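Local atomic coordinates of DNA polymerase (Pyrobaculum calidifontis, PDB entry 5MDN), a protein that probably catalyses template-directed DNA synthesis, adding deoxyribonucleotides from their 5'-triphosphates to a growing DNA chain and releasing diphosphate. Residues 401-406 against 559-564; 415-420 against 590-595; 552-557 against 570-575. All coordinates share one frame; numbering follows the deposited sequence.

Contact 1 of 3, residues 401-406 against 559-564; sequences KGAIVL and GDTDSL
Ala-403 O takes two bonds from Thr-561: OG1 lies 2.6 Å from Ala-403 O, in the carbonyl plane on a lone pair, while Thr-561 N, 3.0 Å from Ala-403 O, is tilted out of that plane. Gly-559 O is gripped twice as well, by Val-405 N at 3.0 Å and, more straightly, by Leu-406 N at 2.7 Å (169° at the hydrogen). Two successive residues facing one glycine make a classic beta bulge, confirmed by the one-residue register shift between the antiparallel pairs Ile-404/Asp-560 and Leu-406/Gly-559. Val-405 CB lies against Gly-559 O, and Ile-404 CD1 reaches Asp-560 CB at 4.1 Å.

Behind this first shell, Asp-560 CG stands between its own backbone N and carbonyl carbon (chi1 61°), which brings OD1 to Ser-563. There OD1 accepts from Ser-563 N, 2.9 Å from Asp-560 OD1, which makes an Asx motif, and also from Ser-563 OG; OD2 bonds Tyr-558 OH. With an alanine here, both Ser-563 donors and the Tyr-558 hydroxyl would probably lose this acceptor, and the turn would be less firmly held.

The Tyr-Gly-Asp-Thr-Asp-Ser run from Tyr-558 to Ser-563 matches motif C of family B polymerases. Strand 404-406 edges the antiparallel sheet beside strand 556-560, which turns back into strand 563-567, while Val-405 packs on Leu-542 and Leu-543 of helix 528-551.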
loop_
_atom_site.group_PDB
_atom_site.type_symbol
_atom_site.label_atom_id
_atom_site.label_comp_id
_atom_site.label_asym_id
_atom_site.label_seq_id
_atom_site.Cartn_x
_atom_site.Cartn_y
_atom_site.Cartn_z
ATOM N N LYS A 401 -5.001 -8.890 11.621
ATOM C CA LYS A 401 -5.124 -9.608 12.905
ATOM C C LYS A 401 -4.758 -11.097 12.901
ATOM O O LYS A 401 -5.639 -11.965 12.839
ATOM C CB LYS A 401 -6.529 -9.482 13.517
ATOM C CG LYS A 401 -6.884 -8.096 14.010
ATOM C CD LYS A 401 -8.290 -7.991 14.580
ATOM C CE LYS A 401 -9.353 -8.258 13.529
ATOM N NZ LYS A 401 -9.344 -7.363 12.313
ATOM N N GLY A 402 -3.473 -11.408 13.016
ATOM C CA GLY A 402 -3.062 -12.797 13.064
ATOM C C GLY A 402 -3.197 -13.451 14.427
ATOM O O GLY A 402 -2.280 -13.391 15.253
ATOM N N ALA A 403 -4.351 -14.077 14.669
ATOM C CA ALA A 403 -4.634 -14.759 15.930
ATOM C C ALA A 403 -3.917 -16.105 15.976
ATOM O O ALA A 403 -4.161 -16.976 15.133
ATOM C CB ALA A 403 -6.140 -14.949 16.106
ATOM N N ILE A 404 -3.033 -16.273 16.962
ATOM C CA ILE A 404 -2.223 -17.480 17.076
ATOM C C ILE A 404 -3.091 -18.662 17.492
ATOM O O ILE A 404 -3.982 -18.535 18.344
ATOM C CB ILE A 404 -1.077 -17.256 18.077
ATOM C CG1 ILE A 404 -0.203 -16.083 17.629
ATOM C CG2 ILE A 404 -0.235 -18.515 18.234
ATOM C CD1 ILE A 404 0.559 -16.346 16.354
ATOM N N VAL A 405 -2.833 -19.823 16.889
ATOM C CA VAL A 405 -3.498 -21.071 17.246
ATOM C C VAL A 405 -2.523 -22.060 17.880
ATOM O O VAL A 405 -2.798 -22.622 18.941
ATOM C CB VAL A 405 -4.200 -21.694 16.018
ATOM C CG1 VAL A 405 -4.776 -23.058 16.368
ATOM C CG2 VAL A 405 -5.286 -20.767 15.500
ATOM N N LEU A 406 -1.376 -22.285 17.239
ATOM C CA LEU A 406 -0.333 -23.168 17.755
ATOM C C LEU A 406 0.931 -22.340 17.946
ATOM O O LEU A 406 1.557 -21.922 16.965
ATOM C CB LEU A 406 -0.096 -24.345 16.806
ATOM C CG LEU A 406 0.704 -25.566 17.282
ATOM C CD1 LEU A 406 0.388 -26.766 16.404
ATOM C CD2 LEU A 406 2.207 -25.309 17.284
ATOM N N GLY A 559 1.265 -22.487 13.661
ATOM C CA GLY A 559 -0.034 -22.381 13.036
ATOM C C GLY A 559 -0.874 -21.261 13.606
ATOM O O GLY A 559 -1.206 -21.262 14.795
ATOM N N ASP A 560 -1.225 -20.300 12.767
ATOM C CA ASP A 560 -2.148 -19.240 13.136
ATOM C C ASP A 560 -3.372 -19.287 12.222
ATOM O O ASP A 560 -3.528 -20.190 11.394
ATOM C CB ASP A 560 -1.451 -17.874 13.118
ATOM C CG ASP A 560 -0.904 -17.510 11.761
ATOM O OD1 ASP A 560 -1.039 -18.318 10.826
ATOM O OD2 ASP A 560 -0.345 -16.405 11.626
ATOM N N THR A 561 -4.254 -18.305 12.401
ATOM C CA THR A 561 -5.534 -18.296 11.698
ATOM C C THR A 561 -5.379 -18.317 10.179
ATOM O O THR A 561 -6.222 -18.896 9.484
ATOM C CB THR A 561 -6.351 -17.078 12.132
ATOM O OG1 THR A 561 -5.614 -16.330 13.108
ATOM C CG2 THR A 561 -7.682 -17.520 12.725
ATOM N N ASP A 562 -4.327 -17.700 9.637
ATOM C CA ASP A 562 -4.192 -17.576 8.190
ATOM C C ASP A 562 -3.180 -18.536 7.565
ATOM O O ASP A 562 -3.169 -18.675 6.334
ATOM C CB ASP A 562 -3.859 -16.120 7.811
ATOM C CG ASP A 562 -2.529 -15.650 8.371
ATOM O OD1 ASP A 562 -1.943 -16.381 9.196
ATOM O OD2 ASP A 562 -2.073 -14.544 7.987
ATOM N N SER A 563 -2.326 -19.187 8.353
ATOM C CA SER A 563 -1.361 -20.128 7.790
ATOM C C SER A 563 -0.856 -21.063 8.881
ATOM O O SER A 563 -1.030 -20.810 10.076
ATOM C CB SER A 563 -0.184 -19.398 7.129
ATOM O OG SER A 563 0.542 -18.644 8.080
ATOM N N LEU A 564 -0.254 -22.171 8.454
ATOM C CA LEU A 564 0.500 -23.020 9.368
ATOM C C LEU A 564 1.775 -23.504 8.691
ATOM O O LEU A 564 1.789 -23.769 7.486
ATOM C CB LEU A 564 -0.339 -24.208 9.885
ATOM C CG LEU A 564 -1.205 -25.126 9.015
ATOM C CD1 LEU A 564 -0.396 -25.974 8.049
ATOM C CD2 LEU A 564 -2.051 -26.016 9.913
#

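Contact 2 of 3, residues 415-420 against 590-595; sequences DVLVLD and DKDYER
Val-418 O is approached by two successive amides: Asp-590 N, 2.6 Å from Val-418 O and nearly in line with the carbonyl bond, and Lys-591 N, whose bond is weak. Both residues face Val-418, which fits a classic beta bulge. Strands 416-420 and 590-593 run almost exactly antiparallel, their axes at 176°. Val-418 N gives a bond to Lys-591 O at 2.9 Å, and Val-416 and Tyr-593 exchange two, Val-416 N to Tyr-593 O at 3.0 Å and Tyr-593 N to Val-416 O at 2.8 Å. The bond from Asp-415 N to Glu-594 O is straight at its hydrogen (176°), although the donor stands above the carbonyl plane.

On the face bearing Val-416 and Val-418, the Tyr-593 ring is met from two directions. Val-418 CG2 comes in at the ring edge, 3.6 Å from Tyr-593 CE2, and Lys-591 CB lies over one face, offset toward the rim. With Tyr-593 CG anti to its carbonyl carbon (chi1 -69°), the ring crosses Val-418 at a slant, and its OH bonds Asp-615. On the other face the side chains of Leu-417 and Asp-592 meet obliquely, Leu-417 CD2 3.6 Å from Asp-592 CG.

Strand 416-420 ends at Asp-420, which begins an Asp-Phe-Ser-Ser-Met-Tyr-Pro run consistent with motif A of the polymerase palm. It separates outermost strand 588-593 from strand 563-567, whose Phe-565 packs on Val-416 and Val-418.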
loop_
_atom_site.group_PDB
_atom_site.type_symbol
_atom_site.label_atom_id
_atom_site.label_comp_id
_atom_site.label_asym_id
_atom_site.label_seq_id
_atom_site.Cartn_x
_atom_site.Cartn_y
_atom_site.Cartn_z
ATOM N N ASP A 415 14.120 -27.167 6.376
ATOM C CA ASP A 415 13.151 -27.667 5.405
ATOM C C ASP A 415 11.718 -27.466 5.886
ATOM O O ASP A 415 11.103 -28.391 6.423
ATOM C CB ASP A 415 13.402 -29.149 5.103
ATOM C CG ASP A 415 14.712 -29.384 4.378
ATOM O OD1 ASP A 415 15.109 -28.519 3.567
ATOM O OD2 ASP A 415 15.343 -30.436 4.614
ATOM N N VAL A 416 11.170 -26.271 5.682
ATOM C CA VAL A 416 9.857 -25.905 6.201
ATOM C C VAL A 416 9.003 -25.386 5.054
ATOM O O VAL A 416 9.458 -24.549 4.266
ATOM C CB VAL A 416 9.962 -24.847 7.317
ATOM C CG1 VAL A 416 8.580 -24.399 7.767
ATOM C CG2 VAL A 416 10.765 -25.390 8.491
ATOM N N LEU A 417 7.771 -25.882 4.962
ATOM C CA LEU A 417 6.783 -25.390 4.013
ATOM C C LEU A 417 5.736 -24.562 4.746
ATOM O O LEU A 417 5.254 -24.956 5.815
ATOM C CB LEU A 417 6.101 -26.545 3.270
ATOM C CG LEU A 417 6.977 -27.469 2.424
ATOM C CD1 LEU A 417 6.114 -28.470 1.671
ATOM C CD2 LEU A 417 7.823 -26.659 1.458
ATOM N N VAL A 418 5.388 -23.417 4.167
ATOM C CA VAL A 418 4.326 -22.560 4.681
ATOM C C VAL A 418 3.094 -22.752 3.806
ATOM O O VAL A 418 3.135 -22.496 2.596
ATOM C CB VAL A 418 4.759 -21.086 4.715
ATOM C CG1 VAL A 418 3.617 -20.213 5.213
ATOM C CG2 VAL A 418 5.987 -20.920 5.594
ATOM N N LEU A 419 1.999 -23.197 4.413
ATOM C CA LEU A 419 0.760 -23.461 3.696
ATOM C C LEU A 419 -0.188 -22.282 3.869
ATOM O O LEU A 419 -0.438 -21.838 4.994
ATOM C CB LEU A 419 0.107 -24.752 4.193
ATOM C CG LEU A 419 0.930 -26.028 3.985
ATOM C CD1 LEU A 419 0.335 -27.203 4.747
ATOM C CD2 LEU A 419 1.051 -26.350 2.506
ATOM N N ASP A 420 -0.713 -21.784 2.753
ATOM C CA ASP A 420 -1.584 -20.615 2.749
ATOM C C ASP A 420 -3.022 -21.045 3.018
ATOM O O ASP A 420 -3.573 -21.877 2.289
ATOM C CB ASP A 420 -1.483 -19.876 1.415
ATOM C CG ASP A 420 -2.079 -18.482 1.473
ATOM O OD1 ASP A 420 -2.585 -18.091 2.545
ATOM O OD2 ASP A 420 -2.049 -17.782 0.439
ATOM N N ASP A 590 2.866 -21.556 0.182
ATOM C CA ASP A 590 3.231 -20.155 0.020
ATOM C C ASP A 590 4.743 -19.981 -0.065
ATOM O O ASP A 590 5.244 -19.293 -0.960
ATOM C CB ASP A 590 2.660 -19.323 1.172
ATOM C CG ASP A 590 2.639 -17.843 0.865
ATOM O OD1 ASP A 590 2.245 -17.477 -0.262
ATOM O OD2 ASP A 590 3.020 -17.048 1.748
ATOM N N LYS A 591 5.485 -20.600 0.852
ATOM C CA LYS A 591 6.934 -20.471 0.887
ATOM C C LYS A 591 7.569 -21.831 1.131
ATOM O O LYS A 591 7.049 -22.637 1.907
ATOM C CB LYS A 591 7.383 -19.485 1.975
ATOM C CG LYS A 591 6.943 -18.051 1.742
ATOM C CD LYS A 591 7.641 -17.440 0.539
ATOM C CE LYS A 591 7.078 -16.064 0.219
ATOM N NZ LYS A 591 7.578 -15.032 1.168
ATOM N N ASP A 592 8.696 -22.077 0.466
ATOM C CA ASP A 592 9.515 -23.267 0.687
ATOM C C ASP A 592 10.847 -22.789 1.254
ATOM O O ASP A 592 11.730 -22.357 0.505
ATOM C CB ASP A 592 9.702 -24.062 -0.605
ATOM C CG ASP A 592 10.536 -25.318 -0.407
ATOM O OD1 ASP A 592 10.800 -25.689 0.758
ATOM O OD2 ASP A 592 10.926 -25.939 -1.419
ATOM N N TYR A 593 10.992 -22.872 2.573
ATOM C CA TYR A 593 12.191 -22.399 3.252
ATOM C C TYR A 593 13.189 -23.536 3.432
ATOM O O TYR A 593 12.817 -24.642 3.838
ATOM C CB TYR A 593 11.839 -21.803 4.613
ATOM C CG TYR A 593 11.075 -20.501 4.560
ATOM C CD1 TYR A 593 11.616 -19.378 3.946
ATOM C CD2 TYR A 593 9.820 -20.389 5.143
ATOM C CE1 TYR A 593 10.921 -18.183 3.904
ATOM C CE2 TYR A 593 9.119 -19.200 5.107
ATOM C CZ TYR A 593 9.673 -18.101 4.486
ATOM O OH TYR A 593 8.977 -16.915 4.448
ATOM N N GLU A 594 14.457 -23.257 3.124
ATOM C CA GLU A 594 15.520 -24.202 3.447
ATOM C C GLU A 594 15.743 -24.276 4.953
ATOM O O GLU A 594 15.997 -25.357 5.497
ATOM C CB GLU A 594 16.806 -23.805 2.724
ATOM C CG GLU A 594 17.941 -24.803 2.866
ATOM C CD GLU A 594 19.147 -24.427 2.026
ATOM O OE1 GLU A 594 19.032 -23.491 1.207
ATOM O OE2 GLU A 594 20.208 -25.066 2.184
ATOM N N ARG A 595 15.656 -23.137 5.638
ATOM C CA ARG A 595 15.799 -23.080 7.085
ATOM C C ARG A 595 15.015 -21.886 7.611
ATOM O O ARG A 595 14.841 -20.884 6.915
ATOM C CB ARG A 595 17.277 -23.012 7.493
ATOM C CG ARG A 595 17.605 -23.789 8.760
ATOM C CD ARG A 595 19.065 -24.227 8.835
ATOM N NE ARG A 595 19.419 -25.168 7.774
ATOM C CZ ARG A 595 20.192 -24.880 6.730
ATOM N NH1 ARG A 595 20.711 -23.669 6.593
ATOM N NH2 ARG A 595 20.450 -25.814 5.826
#

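Contact 3 of 3, residues 552-557 against 570-575; sequences LGIEVI and GAVDRL
Ile-554 reaches from the loop ahead of strand 556-560 to the first turn of helix 572-583, meeting Ala-571 on the way. Its CB points toward the helix but is too far to touch it. With CG1 anti to the carbonyl carbon (chi1 -63°) and the chain extended beyond it (chi2 178°), each further atom gains ground: Ile-554 CG1 lies 3.7 Å from Ala-571 CB, and the terminal CD1 rests over the Ala-571 carbonyl, 3.5 Å from Ala-571 O. The same methyl also approaches Val-572 and touches Leu-575, with Ile-554 CD1 3.9 Å from Leu-575 CB. The tip thus touches Ala-571, Val-572 and Leu-575.

The carbonyl it covers is a working part of the helix, since Ala-571 O accepts from Leu-575 N at 3.3 Å. The methyl therefore meets a polar atom already bonded along the helix.

Leu-552 comes alongside. Its CB is 4.2 Å from Ala-571 CB, and CD2 reaches outward to Arg-574, 3.7 Å from Arg-574 CB. The arginine is extended from CG to NE, and Leu-552 CD2 meets the edge of its guanidinium, near the plane and 4.0 Å from Arg-574 NH1. Gly-553 centres an inverse gamma turn between the two hydrophobic residues, and both CB atoms are directed at the helix. Across the segments the evidence is of apolar and methyl-to-backbone touching, with no polar pair.

The contact seats the start of helix 572-583 against the sheet: Ile-554 also packs on Val-566 of strand 563-567, Val-572 on Leu-417 of strand 416-420, and Leu-575 on Val-545 and Ala-549 of helix 528-551.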
loop_
_atom_site.group_PDB
_atom_site.type_symbol
_atom_site.label_atom_id
_atom_site.label_comp_id
_atom_site.label_asym_id
_atom_site.label_seq_id
_atom_site.Cartn_x
_atom_site.Cartn_y
_atom_site.Cartn_z
ATOM N N LEU A 552 -0.641 -38.250 9.737
ATOM C CA LEU A 552 0.455 -38.427 8.804
ATOM C C LEU A 552 1.765 -38.084 9.513
ATOM O O LEU A 552 1.777 -37.615 10.653
ATOM C CB LEU A 552 0.258 -37.551 7.567
ATOM C CG LEU A 552 -1.105 -37.598 6.871
ATOM C CD1 LEU A 552 -1.850 -36.289 7.077
ATOM C CD2 LEU A 552 -0.946 -37.895 5.392
ATOM N N GLY A 553 2.878 -38.318 8.829
ATOM C CA GLY A 553 4.170 -38.034 9.419
ATOM C C GLY A 553 4.573 -36.583 9.235
ATOM O O GLY A 553 5.667 -36.301 8.735
ATOM N N ILE A 554 3.711 -35.655 9.642
ATOM C CA ILE A 554 3.897 -34.232 9.371
ATOM C C ILE A 554 4.010 -33.473 10.688
ATOM O O ILE A 554 3.041 -33.391 11.454
ATOM C CB ILE A 554 2.756 -33.665 8.516
ATOM C CG1 ILE A 554 2.724 -34.352 7.150
ATOM C CG2 ILE A 554 2.904 -32.158 8.358
ATOM C CD1 ILE A 554 1.601 -33.882 6.255
ATOM N N GLU A 555 5.195 -32.921 10.948
ATOM C CA GLU A 555 5.419 -32.053 12.097
ATOM C C GLU A 555 4.880 -30.655 11.807
ATOM O O GLU A 555 5.121 -30.101 10.729
ATOM C CB GLU A 555 6.909 -31.989 12.434
ATOM C CG GLU A 555 7.224 -31.293 13.747
ATOM C CD GLU A 555 8.673 -30.851 13.836
ATOM O OE1 GLU A 555 9.403 -31.001 12.833
ATOM O OE2 GLU A 555 9.084 -30.356 14.906
ATOM N N VAL A 556 4.152 -30.086 12.764
ATOM C CA VAL A 556 3.581 -28.748 12.636
ATOM C C VAL A 556 4.315 -27.836 13.612
ATOM O O VAL A 556 4.137 -27.941 14.832
ATOM C CB VAL A 556 2.069 -28.741 12.895
ATOM C CG1 VAL A 556 1.536 -27.317 12.864
ATOM C CG2 VAL A 556 1.354 -29.602 11.865
ATOM N N ILE A 557 5.146 -26.942 13.073
ATOM C CA ILE A 557 5.959 -26.067 13.912
ATOM C C ILE A 557 5.173 -24.840 14.356
ATOM O O ILE A 557 5.321 -24.371 15.490
ATOM C CB ILE A 557 7.230 -25.658 13.147
ATOM C CG1 ILE A 557 7.915 -26.883 12.540
ATOM C CG2 ILE A 557 8.176 -24.887 14.050
ATOM C CD1 ILE A 557 8.868 -26.542 11.413
ATOM N N GLY A 570 6.872 -35.822 1.698
ATOM C CA GLY A 570 5.926 -36.271 0.692
ATOM C C GLY A 570 4.494 -36.282 1.186
ATOM O O GLY A 570 3.556 -36.187 0.388
ATOM N N ALA A 571 4.304 -36.407 2.502
ATOM C CA ALA A 571 2.967 -36.513 3.075
ATOM C C ALA A 571 2.152 -35.229 2.953
ATOM O O ALA A 571 0.928 -35.276 3.133
ATOM C CB ALA A 571 3.066 -36.924 4.544
ATOM N N VAL A 572 2.790 -34.088 2.675
ATOM C CA VAL A 572 2.059 -32.822 2.615
ATOM C C VAL A 572 0.987 -32.875 1.533
ATOM O O VAL A 572 -0.099 -32.303 1.684
ATOM C CB VAL A 572 3.023 -31.638 2.407
ATOM C CG1 VAL A 572 3.986 -31.526 3.581
ATOM C CG2 VAL A 572 3.783 -31.757 1.089
ATOM N N ASP A 573 1.281 -33.553 0.418
ATOM C CA ASP A 573 0.335 -33.623 -0.692
ATOM C C ASP A 573 -0.981 -34.258 -0.264
ATOM O O ASP A 573 -2.045 -33.905 -0.787
ATOM C CB ASP A 573 0.947 -34.416 -1.845
ATOM C CG ASP A 573 2.252 -33.820 -2.335
ATOM O OD1 ASP A 573 2.333 -32.577 -2.431
ATOM O OD2 ASP A 573 3.192 -34.593 -2.625
ATOM N N ARG A 574 -0.928 -35.194 0.683
ATOM C CA ARG A 574 -2.144 -35.800 1.210
ATOM C C ARG A 574 -2.858 -34.875 2.186
ATOM O O ARG A 574 -4.091 -34.880 2.250
ATOM C CB ARG A 574 -1.802 -37.129 1.886
ATOM C CG ARG A 574 -1.123 -38.117 0.952
ATOM C CD ARG A 574 -1.042 -39.510 1.545
ATOM N NE ARG A 574 0.107 -40.234 1.007
ATOM C CZ ARG A 574 1.303 -40.268 1.585
ATOM N NH1 ARG A 574 1.508 -39.625 2.727
ATOM N NH2 ARG A 574 2.298 -40.945 1.026
ATOM N N LEU A 575 -2.103 -34.085 2.955
ATOM C CA LEU A 575 -2.722 -33.093 3.828
ATOM C C LEU A 575 -3.439 -32.017 3.021
ATOM O O LEU A 575 -4.540 -31.591 3.385
ATOM C CB LEU A 575 -1.670 -32.463 4.741
ATOM C CG LEU A 575 -2.173 -31.351 5.664
ATOM C CD1 LEU A 575 -3.275 -31.872 6.575
ATOM C CD2 LEU A 575 -1.033 -30.756 6.477
#

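Contacts 1 and 2 lie in one five-stranded antiparallel sheet and contact 3 borders it, consistent with the palm of a family B polymerase. Contacts 1 and 2 have centres about 15 Å apart and are joined through neighbouring strands 563-567 and 416-420, where Leu-419 N and Leu-564 O probably hydrogen-bond. Contact 3, its centre about 12 Å from that of contact 2 and about 18 Å from that of contact 1, adds helix 572-583, packed where Leu-417 meets Val-572. Along the chain, contact 3 is nested inside the loop closed by contact 2, while contact 1 interleaves with both. Sequence-distant strands are thereby brought together, with the motif C turn beside the strand that ends at Asp-420.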